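Endoglucanase CEL5A (Eubacterium cellulosolvens, PDB 4AFM) is a family 5 glycoside hydrolase, an endoglucanase, whose carbohydrate-binding module, the part described here, probably recognises plant glucans such as xyloglucan. Local coordinates at residues Y28-Q31 with T36-F39; I56-A61 with E90-A95. All coordinates share one frame; numbering follows the deposited sequence.

Interaction 1. Residues Y28-Q31 with T36-F39; sequences YELQ and TMPF
L30 reaches end-on toward P38, its CD1 methyl 4.1 Å from P38 CD and equally far from P38 CG. The leucine is stretched toward its partner: CD1 lies anti to CA (chi2 174°), which carries this methyl to the far end of the chain, while the other branch still grazes the ring, L30 CD2 to P38 CD being 4.2 Å. The same leading methyl has a second neighbour in F39, whose CE1 is 4.4 Å from L30 CD1; it meets the ring obliquely. M37, a selenomethionine, brings SE to 4.3 Å from L30 CD1, a contact that is less certain, since the residue has two conformers.

Y28 approaches P38 differently. Its ring and the proline slide past each other in opposite directions, and the phenol end does the touching, with Y28 OH 3.9 Å from P38 CG. The swing of CG anti to the backbone N (chi1 177°) sends the ring across the contact, where it also packs on I123 of strand 118-127.

All of these are van der Waals contacts, and the only polar atom taking part is Y28 OH, which lies against a proline carbon without bonding to it. At its flank the contact meets the second subunit, where T36 N donates a hydrogen bond to E29 OE1 of that subunit and P38 packs on its F8. In this β-sandwich the loop after edge strand 28-30 turns back over that strand's inward-facing side chains on its way to strand 45-52 of the other sheet.

Interaction 2. Residues I56-A61 with E90-A95; sequences IVLIFA and EQIAKA
I92 lays its CG2 methyl squarely over one face of the F60 ring, 3.5 Å from the centroid and 11° off the normal, a CH-pi contact aimed almost at the ring's centre. The branching of the isoleucine divides the work. Its chi1 (-65°) sets CG2 over the ring, and the extended chi2 (163°) carries CD1 on to L58, where I92 CD1 and L58 CD2 stand 3.7 Å apart; both partners cross I92 at about a right angle. CD1 also brushes the ring's rim, 4.0 Å from F60 CE1. This is a helix seated against a β-sandwich: I92 touches I75 beside strand 56-62 and F45 in the other sheet, so helix 89-96 bridges the two layers. F101 meets the F60 ring edge-to-face, adding a second aromatic to the packing. Cutting F60 back to an alanine is likely to strip I92 CG2 of this face, leave F101 without its ring partner and open a gap beneath the helix. Against strand 56-62 the packing slackens a turn on: A95 CB is 6.9 Å from F60 O, the nearest atom of 56-61, and A95 turns instead to I75, while the outer side of the helix carries E90 and K94 into solvent.

Interaction 1 and interaction 2 both use the four-stranded sheet, at different places: 28-31 belongs to its outermost strand, whereas 56-61 lies inside it, separated from 28-30 by strand 106-111. Their centres lie about 15 Å apart and they do not touch. Interaction 2 is the core member, all three of its touching residues buried and no second subunit in contact. Interaction 1 is only partly buried and borders that subunit, with polar bonds to it close by. Apolar chemistry serves both, yet one sets methyl on aromatic face, while the other spreads longer contacts over a proline. A loop packs on the inward face of the edge strand; a helix packs a buried isoleucine against both sheets.

Interaction 1. Residues Y28-Q31 with T36-F39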
# COMPACT_ATOMS: atom_id res chain seq x y z
N TYR A 28 -3.72 -5.60 5.47
CA TYR A 28 -2.77 -4.73 4.79
C TYR A 28 -1.68 -5.61 4.21
O TYR A 28 -1.24 -6.56 4.94
CB TYR A 28 -2.13 -3.80 5.88
CG TYR A 28 -1.06 -2.88 5.34
CD1 TYR A 28 -1.37 -1.65 4.79
CD2 TYR A 28 0.30 -3.25 5.40
CE1 TYR A 28 -0.39 -0.79 4.25
CE2 TYR A 28 1.28 -2.44 4.88
CZ TYR A 28 0.94 -1.24 4.32
OH TYR A 28 1.91 -0.35 3.81
N GLU A 29 -1.25 -5.41 3.04
CA GLU A 29 -0.16 -6.19 2.43
C GLU A 29 0.74 -5.37 1.63
O GLU A 29 0.20 -4.47 0.85
CB GLU A 29 -0.81 -7.30 1.46
CG GLU A 29 -1.63 -8.30 2.23
CD GLU A 29 -2.23 -9.18 1.26
OE1 GLU A 29 -3.19 -8.81 0.46
OE2 GLU A 29 -2.01 -10.38 1.41
N LEU A 30 1.99 -5.68 1.57
CA LEU A 30 2.96 -5.05 0.66
C LEU A 30 3.80 -6.08 0.07
O LEU A 30 4.15 -7.19 0.73
CB LEU A 30 3.99 -4.22 1.33
CG LEU A 30 3.46 -3.05 1.97
CD1 LEU A 30 4.58 -2.24 2.82
CD2 LEU A 30 3.15 -1.91 0.93
N GLN A 31 4.23 -5.99 -1.17
CA GLN A 31 5.15 -6.86 -1.77
C GLN A 31 6.36 -6.03 -2.26
O GLN A 31 6.29 -5.44 -3.36
CB GLN A 31 4.50 -7.56 -2.87
CG GLN A 31 3.42 -8.42 -2.22
CD GLN A 31 2.77 -9.45 -3.13
OE1 GLN A 31 3.36 -10.03 -4.05
NE2 GLN A 31 1.53 -9.76 -2.79
N THR A 36 6.65 0.30 -4.87
CA THR A 36 7.54 1.29 -4.22
C THR A 36 7.17 1.33 -2.74
O THR A 36 6.01 1.25 -2.33
CB THR A 36 7.39 2.64 -4.93
OG1 THR A 36 8.45 3.47 -4.40
CG2 THR A 36 6.08 3.30 -4.70
N MSE A 37 8.16 1.46 -1.89
CA MSE A 37 7.99 1.27 -0.45
C MSE A 37 7.58 2.56 0.24
O MSE A 37 8.19 3.62 0.00
CB MSE A 37 9.36 0.79 0.10
CG MSE A 37 9.65 -0.68 -0.17
SE MSE A 37 8.31 -1.88 0.72
CE MSE A 37 8.86 -1.44 2.58
N PRO A 38 6.65 2.51 1.18
CA PRO A 38 6.28 3.68 1.94
C PRO A 38 7.19 3.99 3.08
O PRO A 38 7.15 5.10 3.66
CB PRO A 38 4.85 3.37 2.38
CG PRO A 38 4.86 1.87 2.54
CD PRO A 38 5.67 1.39 1.36
N PHE A 39 8.05 3.04 3.52
CA PHE A 39 9.00 3.28 4.57
C PHE A 39 10.27 2.51 4.19
O PHE A 39 10.26 1.62 3.34
CB PHE A 39 8.49 2.95 5.98
CG PHE A 39 8.34 1.49 6.26
CD1 PHE A 39 7.25 0.76 5.81
CD2 PHE A 39 9.32 0.80 6.97
CE1 PHE A 39 7.11 -0.60 6.08
CE2 PHE A 39 9.14 -0.53 7.26
CZ PHE A 39 8.09 -1.26 6.77

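Interaction 2. Residues I56-A61 with E90-A95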
# COMPACT_ATOMS: atom_id res chain seq x y z
N ILE A 56 -4.09 -10.34 16.34
CA ILE A 56 -3.42 -9.83 15.15
C ILE A 56 -2.05 -10.42 15.05
O ILE A 56 -1.32 -10.64 16.04
CB ILE A 56 -3.39 -8.29 15.18
CG1 ILE A 56 -2.98 -7.71 13.82
CG2 ILE A 56 -2.49 -7.77 16.30
CD1 ILE A 56 -3.18 -6.21 13.76
N VAL A 57 -1.59 -10.68 13.83
CA VAL A 57 -0.19 -11.06 13.55
C VAL A 57 0.36 -10.22 12.41
O VAL A 57 -0.38 -9.75 11.54
CB VAL A 57 0.02 -12.57 13.29
CG1 VAL A 57 -0.36 -13.38 14.51
CG2 VAL A 57 -0.81 -13.01 12.09
N LEU A 58 1.67 -10.14 12.37
CA LEU A 58 2.43 -9.52 11.29
C LEU A 58 3.22 -10.62 10.64
O LEU A 58 3.87 -11.47 11.33
CB LEU A 58 3.35 -8.43 11.84
CG LEU A 58 4.26 -7.75 10.81
CD1 LEU A 58 3.44 -6.94 9.82
CD2 LEU A 58 5.24 -6.83 11.60
N ILE A 59 3.26 -10.70 9.33
CA ILE A 59 3.94 -11.74 8.49
C ILE A 59 5.05 -11.03 7.74
O ILE A 59 4.70 -10.09 6.96
CB ILE A 59 2.98 -12.42 7.44
CG1 ILE A 59 1.67 -12.93 8.05
CG2 ILE A 59 3.72 -13.50 6.68
CD1 ILE A 59 1.82 -13.88 9.22
N PHE A 60 6.30 -11.42 7.82
CA PHE A 60 7.34 -11.11 6.82
C PHE A 60 7.65 -12.40 6.13
O PHE A 60 7.95 -13.42 6.86
CB PHE A 60 8.59 -10.54 7.47
CG PHE A 60 8.59 -9.05 7.67
CD1 PHE A 60 7.46 -8.35 8.20
CD2 PHE A 60 9.69 -8.34 7.30
CE1 PHE A 60 7.55 -6.96 8.36
CE2 PHE A 60 9.74 -6.93 7.50
CZ PHE A 60 8.66 -6.26 7.97
N ALA A 61 7.59 -12.50 4.81
CA ALA A 61 7.81 -13.78 4.13
C ALA A 61 8.74 -13.62 2.99
O ALA A 61 8.78 -12.58 2.28
CB ALA A 61 6.50 -14.44 3.72
N GLU A 90 13.63 -5.42 15.57
CA GLU A 90 14.53 -6.48 16.05
C GLU A 90 13.65 -7.78 16.28
O GLU A 90 14.20 -8.89 16.02
CB GLU A 90 15.15 -5.94 17.32
CG GLU A 90 16.12 -4.74 17.23
CD GLU A 90 16.97 -4.49 15.93
OE1 GLU A 90 17.96 -5.24 15.72
OE2 GLU A 90 16.74 -3.48 15.14
N GLN A 91 12.42 -7.70 16.72
CA GLN A 91 11.61 -8.90 16.82
C GLN A 91 11.38 -9.55 15.47
O GLN A 91 11.44 -10.75 15.24
CB GLN A 91 10.39 -8.39 17.49
CG GLN A 91 9.30 -9.32 17.45
CD GLN A 91 7.93 -8.66 17.67
OE1 GLN A 91 7.56 -7.51 17.33
NE2 GLN A 91 7.10 -9.50 18.22
N ILE A 92 11.09 -8.71 14.45
CA ILE A 92 10.85 -9.21 13.10
C ILE A 92 12.12 -9.88 12.61
O ILE A 92 12.01 -10.96 11.97
CB ILE A 92 10.42 -8.00 12.17
CG1 ILE A 92 9.08 -7.43 12.61
CG2 ILE A 92 10.42 -8.43 10.76
CD1 ILE A 92 8.79 -6.00 12.03
N ALA A 93 13.29 -9.27 12.76
CA ALA A 93 14.52 -9.86 12.26
C ALA A 93 14.79 -11.22 12.93
O ALA A 93 15.27 -12.12 12.21
CB ALA A 93 15.67 -8.87 12.55
N LYS A 94 14.47 -11.33 14.20
CA LYS A 94 14.71 -12.63 14.85
C LYS A 94 13.82 -13.69 14.20
O LYS A 94 14.27 -14.83 13.91
CB LYS A 94 14.39 -12.52 16.30
CG LYS A 94 14.54 -13.87 16.98
CD LYS A 94 14.18 -13.70 18.47
CE LYS A 94 14.40 -15.02 19.22
NZ LYS A 94 14.27 -14.74 20.69
N ALA A 95 12.57 -13.36 13.91
CA ALA A 95 11.66 -14.32 13.26
C ALA A 95 12.04 -14.57 11.83
O ALA A 95 11.91 -15.68 11.30
CB ALA A 95 10.24 -13.85 13.36